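Local coordinates for alanine dehydrogenase (Archaeoglobus fulgidus, PDB 1OMO), which catalyses the reversible NAD-dependent oxidative deamination of L-alanine to pyruvate and ammonium, working as a homodimer of the ornithine cyclodeaminase/mu-crystallin family, at residues N214-D219 with F288-L293; G222-D227 with I250-S255. One frame throughout, in Å; residues are numbered along the deposited sequence.

Interaction 1 (N214-D219 with F288-L293). With NAD (nicotinamide-adenine-dinucleotide), chain D.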
ATOM      1  N   ASN A 214      -1.610 -28.807   5.491  1.00 14.06           N
ATOM      2  CA  ASN A 214      -1.340 -27.517   4.908  1.00 15.31           C
ATOM      3  C   ASN A 214      -2.692 -26.828   5.087  1.00 16.01           C
ATOM      4  O   ASN A 214      -3.654 -27.179   4.394  1.00 16.83           O
ATOM      5  CB  ASN A 214      -1.000 -27.641   3.426  1.00 15.35           C
ATOM      6  CG  ASN A 214       0.490 -27.660   3.165  1.00 14.52           C
ATOM      7  OD1 ASN A 214       1.304 -27.513   4.074  1.00 15.78           O
ATOM      8  ND2 ASN A 214       0.850 -27.848   1.920  1.00 13.21           N
ATOM      9  N   ALA A 215      -2.796 -25.923   6.062  1.00 14.95           N
ATOM     10  CA  ALA A 215      -4.063 -25.207   6.301  1.00 14.26           C
ATOM     11  C   ALA A 215      -3.980 -23.905   5.503  1.00 16.59           C
ATOM     12  O   ALA A 215      -3.373 -22.928   5.967  1.00 15.01           O
ATOM     13  CB  ALA A 215      -4.224 -24.926   7.786  1.00 14.47           C
ATOM     14  N   ILE A 216      -4.584 -23.905   4.305  1.00 17.28           N
ATOM     15  CA  ILE A 216      -4.517 -22.766   3.370  1.00 16.34           C
ATOM     16  C   ILE A 216      -5.730 -21.828   3.259  1.00 18.17           C
ATOM     17  O   ILE A 216      -5.574 -20.629   3.011  1.00 17.49           O
ATOM     18  CB  ILE A 216      -4.234 -23.253   1.865  1.00 15.71           C
ATOM     19  CG1 ILE A 216      -3.137 -24.326   1.799  1.00 15.95           C
ATOM     20  CG2 ILE A 216      -3.716 -22.062   1.000  1.00 16.97           C
ATOM     21  CD1 ILE A 216      -1.769 -23.809   2.233  1.00 14.30           C
ATOM     22  N   GLY A 217      -6.935 -22.379   3.397  1.00 17.44           N
ATOM     23  CA  GLY A 217      -8.136 -21.602   3.219  1.00 15.82           C
ATOM     24  C   GLY A 217      -8.365 -20.350   4.038  1.00 19.16           C
ATOM     25  O   GLY A 217      -8.802 -19.334   3.490  1.00 19.39           O
ATOM     26  N   ALA A 218      -8.094 -20.429   5.338  1.00 21.06           N
ATOM     27  CA  ALA A 218      -8.303 -19.324   6.254  1.00 23.80           C
ATOM     28  C   ALA A 218      -7.323 -18.170   6.075  1.00 27.19           C
ATOM     29  O   ALA A 218      -6.114 -18.336   6.237  1.00 28.08           O
ATOM     30  CB  ALA A 218      -8.238 -19.849   7.678  1.00 21.57           C
ATOM     31  N   ASP A 219      -7.837 -16.986   5.774  1.00 31.03           N
ATOM     32  CA  ASP A 219      -6.945 -15.839   5.586  1.00 35.51           C
ATOM     33  C   ASP A 219      -7.564 -14.492   5.975  1.00 35.59           C
ATOM     34  O   ASP A 219      -7.028 -13.442   5.613  1.00 36.87           O
ATOM     35  CB  ASP A 219      -6.553 -15.737   4.132  1.00 39.21           C
ATOM     36  CG  ASP A 219      -7.729 -15.349   3.285  1.00 41.28           C
ATOM     37  OD1 ASP A 219      -8.304 -14.260   3.515  1.00 45.13           O
ATOM     38  OD2 ASP A 219      -8.093 -16.139   2.418  1.00 42.35           O
ATOM     39  N   PHE A 288       0.898 -26.274   8.878  1.00 15.92           N
ATOM     40  CA  PHE A 288       1.455 -25.083   8.282  1.00 15.79           C
ATOM     41  C   PHE A 288       0.234 -24.142   8.060  1.00 17.08           C
ATOM     42  O   PHE A 288      -0.641 -24.422   7.244  1.00 15.63           O
ATOM     43  CB  PHE A 288       2.130 -25.366   6.932  1.00 14.34           C
ATOM     44  CG  PHE A 288       2.478 -24.105   6.163  1.00 16.29           C
ATOM     45  CD1 PHE A 288       2.026 -23.910   4.864  1.00 14.34           C
ATOM     46  CD2 PHE A 288       3.273 -23.123   6.740  1.00 15.29           C
ATOM     47  CE1 PHE A 288       2.366 -22.754   4.150  1.00 16.14           C
ATOM     48  CE2 PHE A 288       3.617 -21.979   6.040  1.00 15.82           C
ATOM     49  CZ  PHE A 288       3.168 -21.785   4.737  1.00 14.31           C
ATOM     50  N   ASP A 289       0.199 -23.051   8.818  1.00 17.92           N
ATOM     51  CA  ASP A 289      -0.830 -22.022   8.750  1.00 17.52           C
ATOM     52  C   ASP A 289      -0.371 -20.953   7.741  1.00 17.29           C
ATOM     53  O   ASP A 289       0.468 -20.099   8.049  1.00 17.20           O
ATOM     54  CB  ASP A 289      -1.008 -21.377  10.120  1.00 16.94           C
ATOM     55  CG  ASP A 289      -2.322 -20.658  10.246  1.00 19.61           C
ATOM     56  OD1 ASP A 289      -2.674 -20.275  11.370  1.00 23.05           O
ATOM     57  OD2 ASP A 289      -3.020 -20.478   9.223  1.00 20.23           O
ATOM     58  N   SER A 290      -0.945 -21.005   6.546  1.00 16.12           N
ATOM     59  CA  SER A 290      -0.583 -20.101   5.487  1.00 16.64           C
ATOM     60  C   SER A 290      -1.516 -18.893   5.342  1.00 17.34           C
ATOM     61  O   SER A 290      -2.738 -19.029   5.313  1.00 17.85           O
ATOM     62  CB  SER A 290      -0.508 -20.918   4.197  1.00 13.43           C
ATOM     63  OG  SER A 290      -0.331 -20.143   3.048  1.00 14.35           O
ATOM     64  N   THR A 291      -0.931 -17.703   5.287  1.00 16.44           N
ATOM     65  CA  THR A 291      -1.734 -16.503   5.110  1.00 19.51           C
ATOM     66  C   THR A 291      -1.397 -15.715   3.849  1.00 19.03           C
ATOM     67  O   THR A 291      -2.205 -14.894   3.427  1.00 21.73           O
ATOM     68  CB  THR A 291      -1.633 -15.515   6.323  1.00 19.06           C
ATOM     69  OG1 THR A 291      -0.292 -15.017   6.452  1.00 23.94           O
ATOM     70  CG2 THR A 291      -2.027 -16.210   7.626  1.00 21.20           C
ATOM     71  N   GLY A 292      -0.229 -15.950   3.254  1.00 20.52           N
ATOM     72  CA  GLY A 292       0.193 -15.199   2.061  1.00 20.72           C
ATOM     73  C   GLY A 292       0.996 -13.956   2.477  1.00 19.94           C
ATOM     74  O   GLY A 292       0.456 -13.036   3.104  1.00 17.97           O
ATOM     75  N   LEU A 293       2.282 -13.917   2.134  1.00 18.70           N
ATOM     76  CA  LEU A 293       3.110 -12.785   2.558  1.00 18.99           C
ATOM     77  C   LEU A 293       3.623 -11.933   1.400  1.00 19.23           C
ATOM     78  O   LEU A 293       3.927 -12.459   0.328  1.00 18.51           O
ATOM     79  CB  LEU A 293       4.297 -13.306   3.364  1.00 21.30           C
ATOM     80  CG  LEU A 293       4.125 -14.541   4.268  1.00 24.58           C
ATOM     81  CD1 LEU A 293       5.511 -14.922   4.841  1.00 27.63           C
ATOM     82  CD2 LEU A 293       3.153 -14.276   5.372  1.00 21.57           C
TER
HETATM   83  PA  NAD D 400     -12.458 -21.400  -4.935  1.00 42.62           P
HETATM   84  O1A NAD D 400     -13.781 -20.795  -4.641  1.00 41.84           O
HETATM   85  O2A NAD D 400     -12.095 -21.713  -6.393  1.00 43.02           O
HETATM   86  O5B NAD D 400     -12.023 -22.756  -4.099  1.00 39.47           O
HETATM   87  C5B NAD D 400     -12.674 -23.140  -2.816  1.00 35.24           C
HETATM   88  C4B NAD D 400     -13.331 -24.526  -3.046  1.00 32.55           C
HETATM   89  O4B NAD D 400     -13.903 -24.847  -1.702  1.00 28.95           O
HETATM   90  C3B NAD D 400     -14.617 -24.584  -3.999  1.00 31.27           C
HETATM   91  O3B NAD D 400     -14.437 -25.594  -5.069  1.00 28.82           O
HETATM   92  C2B NAD D 400     -15.816 -24.891  -3.069  1.00 28.97           C
HETATM   93  O2B NAD D 400     -16.927 -25.535  -3.577  1.00 27.63           O
HETATM   94  C1B NAD D 400     -15.078 -25.600  -1.892  1.00 29.36           C
HETATM   95  N9A NAD D 400     -15.743 -25.470  -0.629  1.00 28.41           N
HETATM   96  C8A NAD D 400     -16.411 -24.416  -0.037  1.00 30.16           C
HETATM   97  N7A NAD D 400     -16.873 -24.695   1.163  1.00 31.29           N
HETATM   98  C5A NAD D 400     -16.543 -25.949   1.441  1.00 26.49           C
HETATM   99  C6A NAD D 400     -16.773 -26.787   2.619  1.00 26.41           C
HETATM  100  N6A NAD D 400     -17.440 -26.353   3.657  1.00 24.99           N
HETATM  101  N1A NAD D 400     -16.249 -28.065   2.531  1.00 24.17           N
HETATM  102  C2A NAD D 400     -15.568 -28.539   1.461  1.00 27.02           C
HETATM  103  N3A NAD D 400     -15.327 -27.768   0.301  1.00 25.01           N
HETATM  104  C4A NAD D 400     -15.820 -26.474   0.348  1.00 27.03           C
HETATM  105  O3  NAD D 400     -11.113 -20.643  -4.311  1.00 35.43           O
HETATM  106  PN  NAD D 400      -9.435 -20.886  -4.406  1.00 38.15           P
HETATM  107  O1N NAD D 400      -9.207 -22.221  -5.066  1.00 40.39           O
HETATM  108  O2N NAD D 400      -8.788 -19.611  -4.909  1.00 37.75           O
HETATM  109  O5D NAD D 400      -9.157 -21.055  -2.752  1.00 39.15           O
HETATM  110  C5D NAD D 400      -9.972 -19.950  -1.984  1.00 41.45           C
HETATM  111  C4D NAD D 400      -9.628 -19.897  -0.532  1.00 44.01           C
HETATM  112  O4D NAD D 400      -8.109 -19.703  -0.432  1.00 45.94           O
HETATM  113  C3D NAD D 400     -10.222 -18.685   0.253  1.00 43.52           C
HETATM  114  O3D NAD D 400     -10.344 -18.954   1.662  1.00 42.92           O
HETATM  115  C2D NAD D 400      -9.178 -17.612  -0.071  1.00 42.97           C
HETATM  116  O2D NAD D 400      -9.374 -16.397   0.574  1.00 41.14           O
HETATM  117  C1D NAD D 400      -7.829 -18.414   0.249  1.00 44.29           C
HETATM  118  N1N NAD D 400      -6.532 -18.020  -0.401  1.00 44.63           N
HETATM  119  C2N NAD D 400      -5.446 -17.885   0.570  1.00 44.12           C
HETATM  120  C3N NAD D 400      -4.148 -17.704  -0.032  1.00 44.92           C
HETATM  121  C7N NAD D 400      -2.937 -17.540   1.068  1.00 45.93           C
HETATM  122  O7N NAD D 400      -1.887 -16.932   0.712  1.00 46.39           O
HETATM  123  N7N NAD D 400      -3.117 -18.087   2.313  1.00 46.40           N
HETATM  124  C4N NAD D 400      -3.853 -17.665  -1.415  1.00 43.63           C
HETATM  125  C5N NAD D 400      -5.027 -17.817  -2.260  1.00 43.73           C
HETATM  126  C6N NAD D 400      -6.328 -17.994  -1.762  1.00 44.10           C
HETATM  127  O   HOH W   1      -4.534 -20.645   6.848  1.00  8.80           O
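In the parallel sheet of the Rossmann-fold NAD domain, the neighbouring strands 212-215 and 285-289 pair Asn-214 with Phe-288 and Ala-215 with Asp-289, and the loops beyond their C-terminal ends hold the nicotinamide half of NAD. Ala-215 binds through both backbone groups: its N donates to Phe-288 O at 2.9 Å, and its O accepts from Ser-290 N in a nearly straight bond (171°). Asn-214 and Phe-288 share one face of the sheet, their amide and ring planes 66° apart; Asn-214 OD1, itself bonded to His-212, lies at the ring edge, 3.7 Å from Phe-288 CB. A water lies between Ala-215 O and Asp-289 OD2, 2.8 Å from Asp-289 OD2, with more acceptors around it than it has protons to give, linking the two strand ends. Asp-289 OD2 also accepts from the backbone N of Glu-249. Past the strands, Ile-216 CD1 packs 3.7 Å from Ser-290 CB. Gly-292 passes so near the nicotinamide carboxamide that a side chain there would collide with it. The ribose hydroxyl O3D of NAD is modelled 2.4 Å from Gly-217 O, shorter than a normal hydrogen bond, so that length is doubtful. With OG of Ser-290 turned opposite its own N (chi1 172°), the hydroxyl reaches toward the carboxamide, Ser-290 OG lying 3.5 Å from NAD N7N.

Interaction 2 (G222-D227 with I250-S255). With NA (sodium ion), chain C; NAD (nicotinamide-adenine-dinucleotide), chain D.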
ATOM      1  N   GLY A 222     -12.110 -14.510  11.496  1.00 28.03           N
ATOM      2  CA  GLY A 222     -13.260 -15.403  11.565  1.00 25.92           C
ATOM      3  C   GLY A 222     -13.218 -16.610  10.644  1.00 27.04           C
ATOM      4  O   GLY A 222     -14.007 -17.548  10.826  1.00 28.49           O
ATOM      5  N   LYS A 223     -12.356 -16.597   9.626  1.00 26.27           N
ATOM      6  CA  LYS A 223     -12.237 -17.777   8.770  1.00 26.94           C
ATOM      7  C   LYS A 223     -11.604 -18.831   9.678  1.00 25.03           C
ATOM      8  O   LYS A 223     -10.799 -18.489  10.559  1.00 21.19           O
ATOM      9  CB  LYS A 223     -11.337 -17.524   7.552  1.00 28.96           C
ATOM     10  CG  LYS A 223     -12.037 -16.880   6.340  1.00 32.67           C
ATOM     11  CD  LYS A 223     -11.033 -16.832   5.148  1.00 34.78           C
ATOM     12  CE  LYS A 223     -11.631 -16.239   3.878  1.00 35.01           C
ATOM     13  NZ  LYS A 223     -10.664 -16.158   2.748  1.00 33.37           N
ATOM     14  N   GLN A 224     -11.986 -20.094   9.466  1.00 23.85           N
ATOM     15  CA  GLN A 224     -11.490 -21.212  10.267  1.00 23.96           C
ATOM     16  C   GLN A 224     -11.887 -22.562   9.656  1.00 23.92           C
ATOM     17  O   GLN A 224     -13.077 -22.803   9.447  1.00 25.21           O
ATOM     18  CB  GLN A 224     -12.085 -21.112  11.659  1.00 26.22           C
ATOM     19  CG  GLN A 224     -11.902 -22.362  12.527  1.00 31.15           C
ATOM     20  CD  GLN A 224     -12.808 -22.327  13.758  1.00 32.08           C
ATOM     21  OE1 GLN A 224     -14.036 -22.302  13.638  1.00 37.85           O
ATOM     22  NE2 GLN A 224     -12.213 -22.307  14.930  1.00 30.69           N
ATOM     23  N   GLU A 225     -10.925 -23.446   9.382  1.00 21.26           N
ATOM     24  CA  GLU A 225     -11.263 -24.751   8.786  1.00 21.40           C
ATOM     25  C   GLU A 225     -11.053 -25.974   9.678  1.00 21.40           C
ATOM     26  O   GLU A 225     -11.573 -27.072   9.382  1.00 19.91           O
ATOM     27  CB  GLU A 225     -10.456 -25.013   7.519  1.00 19.83           C
ATOM     28  CG  GLU A 225     -10.487 -23.934   6.488  1.00 23.23           C
ATOM     29  CD  GLU A 225      -9.623 -24.310   5.289  1.00 24.37           C
ATOM     30  OE1 GLU A 225      -8.410 -24.015   5.293  1.00 25.76           O
ATOM     31  OE2 GLU A 225     -10.151 -24.927   4.352  1.00 25.68           O
ATOM     32  N   LEU A 226     -10.300 -25.796  10.758  1.00 18.93           N
ATOM     33  CA  LEU A 226      -9.972 -26.913  11.617  1.00 19.51           C
ATOM     34  C   LEU A 226     -10.580 -26.910  12.984  1.00 19.40           C
ATOM     35  O   LEU A 226     -10.647 -25.873  13.636  1.00 16.93           O
ATOM     36  CB  LEU A 226      -8.450 -27.007  11.774  1.00 20.04           C
ATOM     37  CG  LEU A 226      -7.645 -27.918  10.829  1.00 22.27           C
ATOM     38  CD1 LEU A 226      -8.129 -27.814   9.418  1.00 19.09           C
ATOM     39  CD2 LEU A 226      -6.175 -27.581  10.930  1.00 20.25           C
ATOM     40  N   ASP A 227     -11.026 -28.103  13.381  1.00 18.78           N
ATOM     41  CA  ASP A 227     -11.561 -28.380  14.707  1.00 18.02           C
ATOM     42  C   ASP A 227     -10.442 -27.822  15.551  1.00 17.36           C
ATOM     43  O   ASP A 227      -9.301 -28.171  15.338  1.00 17.94           O
ATOM     44  CB  ASP A 227     -11.623 -29.915  14.945  1.00 19.49           C
ATOM     45  CG  ASP A 227     -12.238 -30.310  16.314  1.00 18.28           C
ATOM     46  OD1 ASP A 227     -12.248 -29.494  17.254  1.00 18.71           O
ATOM     47  OD2 ASP A 227     -12.703 -31.461  16.455  1.00 20.63           O
ATOM     48  N   ILE A 250      -5.346 -20.191  12.645  1.00 16.51           N
ATOM     49  CA  ILE A 250      -5.444 -20.064  14.099  1.00 17.56           C
ATOM     50  C   ILE A 250      -6.168 -18.809  14.625  1.00 19.89           C
ATOM     51  O   ILE A 250      -6.289 -18.667  15.843  1.00 20.74           O
ATOM     52  CB  ILE A 250      -4.061 -20.054  14.784  1.00 15.69           C
ATOM     53  CG1 ILE A 250      -3.377 -18.712  14.576  1.00 15.96           C
ATOM     54  CG2 ILE A 250      -3.158 -21.105  14.184  1.00 19.37           C
ATOM     55  CD1 ILE A 250      -2.090 -18.590  15.354  1.00 14.39           C
ATOM     56  N   ASN A 251      -6.661 -17.911  13.760  1.00 19.50           N
ATOM     57  CA  ASN A 251      -7.250 -16.663  14.304  1.00 21.30           C
ATOM     58  C   ASN A 251      -8.394 -16.794  15.321  1.00 20.47           C
ATOM     59  O   ASN A 251      -8.323 -16.187  16.389  1.00 21.09           O
ATOM     60  CB  ASN A 251      -7.587 -15.665  13.157  1.00 19.31           C
ATOM     61  CG  ASN A 251      -8.939 -15.899  12.510  1.00 22.28           C
ATOM     62  OD1 ASN A 251      -9.974 -15.386  12.969  1.00 22.58           O
ATOM     63  ND2 ASN A 251      -8.939 -16.648  11.410  1.00 18.97           N
ATOM     64  N   VAL A 252      -9.401 -17.614  15.027  1.00 21.25           N
ATOM     65  CA  VAL A 252     -10.553 -17.831  15.930  1.00 23.74           C
ATOM     66  C   VAL A 252     -10.091 -18.416  17.269  1.00 24.13           C
ATOM     67  O   VAL A 252     -10.479 -17.949  18.351  1.00 25.32           O
ATOM     68  CB  VAL A 252     -11.625 -18.791  15.261  1.00 25.05           C
ATOM     69  CG1 VAL A 252     -12.830 -19.027  16.191  1.00 27.01           C
ATOM     70  CG2 VAL A 252     -12.119 -18.178  13.967  1.00 23.14           C
ATOM     71  N   ALA A 253      -9.223 -19.421  17.200  1.00 24.36           N
ATOM     72  CA  ALA A 253      -8.709 -20.052  18.396  1.00 22.83           C
ATOM     73  C   ALA A 253      -7.989 -19.073  19.293  1.00 23.78           C
ATOM     74  O   ALA A 253      -8.220 -19.052  20.509  1.00 23.75           O
ATOM     75  CB  ALA A 253      -7.779 -21.182  18.028  1.00 24.61           C
ATOM     76  N   VAL A 254      -7.107 -18.268  18.705  1.00 23.16           N
ATOM     77  CA  VAL A 254      -6.344 -17.279  19.477  1.00 22.89           C
ATOM     78  C   VAL A 254      -7.295 -16.229  20.050  1.00 24.69           C
ATOM     79  O   VAL A 254      -7.218 -15.882  21.225  1.00 24.24           O
ATOM     80  CB  VAL A 254      -5.251 -16.593  18.588  1.00 22.37           C
ATOM     81  CG1 VAL A 254      -4.733 -15.339  19.254  1.00 19.32           C
ATOM     82  CG2 VAL A 254      -4.091 -17.569  18.326  1.00 21.14           C
ATOM     83  N   SER A 255      -8.198 -15.739  19.212  1.00 26.15           N
ATOM     84  CA  SER A 255      -9.173 -14.740  19.639  1.00 29.02           C
ATOM     85  C   SER A 255     -10.103 -15.214  20.760  1.00 30.26           C
ATOM     86  O   SER A 255     -10.461 -14.437  21.638  1.00 31.26           O
ATOM     87  CB  SER A 255     -10.022 -14.296  18.450  1.00 28.78           C
ATOM     88  OG  SER A 255      -9.286 -13.453  17.590  1.00 32.20           O
TER
HETATM   89 NA    NA C 900      -7.194 -22.713   6.929  1.00 19.58          NA
HETATM   90  PA  NAD D 400     -12.458 -21.400  -4.935  1.00 42.62           P
HETATM   91  O1A NAD D 400     -13.781 -20.795  -4.641  1.00 41.84           O
HETATM   92  O2A NAD D 400     -12.095 -21.713  -6.393  1.00 43.02           O
HETATM   93  O5B NAD D 400     -12.023 -22.756  -4.099  1.00 39.47           O
HETATM   94  C5B NAD D 400     -12.674 -23.140  -2.816  1.00 35.24           C
HETATM   95  C4B NAD D 400     -13.331 -24.526  -3.046  1.00 32.55           C
HETATM   96  O4B NAD D 400     -13.903 -24.847  -1.702  1.00 28.95           O
HETATM   97  C3B NAD D 400     -14.617 -24.584  -3.999  1.00 31.27           C
HETATM   98  O3B NAD D 400     -14.437 -25.594  -5.069  1.00 28.82           O
HETATM   99  C2B NAD D 400     -15.816 -24.891  -3.069  1.00 28.97           C
HETATM  100  O2B NAD D 400     -16.927 -25.535  -3.577  1.00 27.63           O
HETATM  101  C1B NAD D 400     -15.078 -25.600  -1.892  1.00 29.36           C
HETATM  102  N9A NAD D 400     -15.743 -25.470  -0.629  1.00 28.41           N
HETATM  103  C8A NAD D 400     -16.411 -24.416  -0.037  1.00 30.16           C
HETATM  104  N7A NAD D 400     -16.873 -24.695   1.163  1.00 31.29           N
HETATM  105  C5A NAD D 400     -16.543 -25.949   1.441  1.00 26.49           C
HETATM  106  C6A NAD D 400     -16.773 -26.787   2.619  1.00 26.41           C
HETATM  107  N6A NAD D 400     -17.440 -26.353   3.657  1.00 24.99           N
HETATM  108  N1A NAD D 400     -16.249 -28.065   2.531  1.00 24.17           N
HETATM  109  C2A NAD D 400     -15.568 -28.539   1.461  1.00 27.02           C
HETATM  110  N3A NAD D 400     -15.327 -27.768   0.301  1.00 25.01           N
HETATM  111  C4A NAD D 400     -15.820 -26.474   0.348  1.00 27.03           C
HETATM  112  O3  NAD D 400     -11.113 -20.643  -4.311  1.00 35.43           O
HETATM  113  PN  NAD D 400      -9.435 -20.886  -4.406  1.00 38.15           P
HETATM  114  O1N NAD D 400      -9.207 -22.221  -5.066  1.00 40.39           O
HETATM  115  O2N NAD D 400      -8.788 -19.611  -4.909  1.00 37.75           O
HETATM  116  O5D NAD D 400      -9.157 -21.055  -2.752  1.00 39.15           O
HETATM  117  C5D NAD D 400      -9.972 -19.950  -1.984  1.00 41.45           C
HETATM  118  C4D NAD D 400      -9.628 -19.897  -0.532  1.00 44.01           C
HETATM  119  O4D NAD D 400      -8.109 -19.703  -0.432  1.00 45.94           O
HETATM  120  C3D NAD D 400     -10.222 -18.685   0.253  1.00 43.52           C
HETATM  121  O3D NAD D 400     -10.344 -18.954   1.662  1.00 42.92           O
HETATM  122  C2D NAD D 400      -9.178 -17.612  -0.071  1.00 42.97           C
HETATM  123  O2D NAD D 400      -9.374 -16.397   0.574  1.00 41.14           O
HETATM  124  C1D NAD D 400      -7.829 -18.414   0.249  1.00 44.29           C
HETATM  125  N1N NAD D 400      -6.532 -18.020  -0.401  1.00 44.63           N
HETATM  126  C2N NAD D 400      -5.446 -17.885   0.570  1.00 44.12           C
HETATM  127  C3N NAD D 400      -4.148 -17.704  -0.032  1.00 44.92           C
HETATM  128  C7N NAD D 400      -2.937 -17.540   1.068  1.00 45.93           C
HETATM  129  O7N NAD D 400      -1.887 -16.932   0.712  1.00 46.39           O
HETATM  130  N7N NAD D 400      -3.117 -18.087   2.313  1.00 46.40           N
HETATM  131  C4N NAD D 400      -3.853 -17.665  -1.415  1.00 43.63           C
HETATM  132  C5N NAD D 400      -5.027 -17.817  -2.260  1.00 43.73           C
HETATM  133  C6N NAD D 400      -6.328 -17.994  -1.762  1.00 44.10           C
HETATM  134  O   HOH W   2      -9.635 -19.426  12.725  1.00 21.28           O
HETATM  135  O   HOH W   3      -8.838 -21.533  14.939  1.00 28.03           O
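The carboxamide of Asn-251 faces the backbone of Gly-222 and Lys-223 with both its polar atoms, and neither bond lies flat in its plane. OD1 accepts from Gly-222 N at 2.7 Å, the donor tilted 27° from the carbonyl plane, while ND2 gives a hydrogen to Lys-223 O at 2.8 Å, that oxygen standing 28° out of the amide plane. The side chain gets there with CG between its own N and carbonyl carbon (chi1 85°), at the first turn of helix 251-255; Gly-248 O is a further acceptor for ND2. The other flat group, the Gln-224 amide, crosses Val-252 at about a right angle, Gln-224 NE2 3.6 Å from Val-252 CG1, while Val-252 CG2 rests beside the carbonyl oxygens of Gly-222 and Lys-223. Two waters fill in at the helix start: one donates to Lys-223 O at 2.6 Å and accepts from Val-252 N, the other accepts from Ala-253 N and, weakly, from Gln-224 NE2. Were Asn-251 an alanine, Gly-222 N would probably lose its acceptor and Lys-223 O one of its donors, leaving this loop freer to shift beside the helix. The same loop carries two ligand contacts: Lys-223 NZ, salt-bridged to Asp-219, donates to NAD O3D at 3.0 Å, and Glu-225 OE1 binds the sodium ion at 2.4 Å, a site shared with Ala-218 and Glu-249. Anchoring the backbone on the helix thus probably helps to set where the lysine ammonium meets the ribose and the carboxylate meets the metal.

Overall arrangement
From the N terminus the chain passes through most strands of the mixed sheet, to which strand 315-317 returns at the end, and helix 102-120 before entering the parallel sheet. At strand 212-215 it starts the long loop that interaction 1 closes 69 residues later, on strand 285-289. Interaction 2 falls wholly within that excursion: 222-227 meets 250-255 after a shorter detour through helix 228-232, strand 234-238 and helix 241-247, so the two loops nest and do not cross. Their centres lie about 11 Å apart. Asp-289 OD1 and Ile-250 N, 3.0 Å apart, probably form a hydrogen bond between them. Interaction 1 ties adjacent strands; interaction 2 ties the outlying loop to a helix, and both touch NAD.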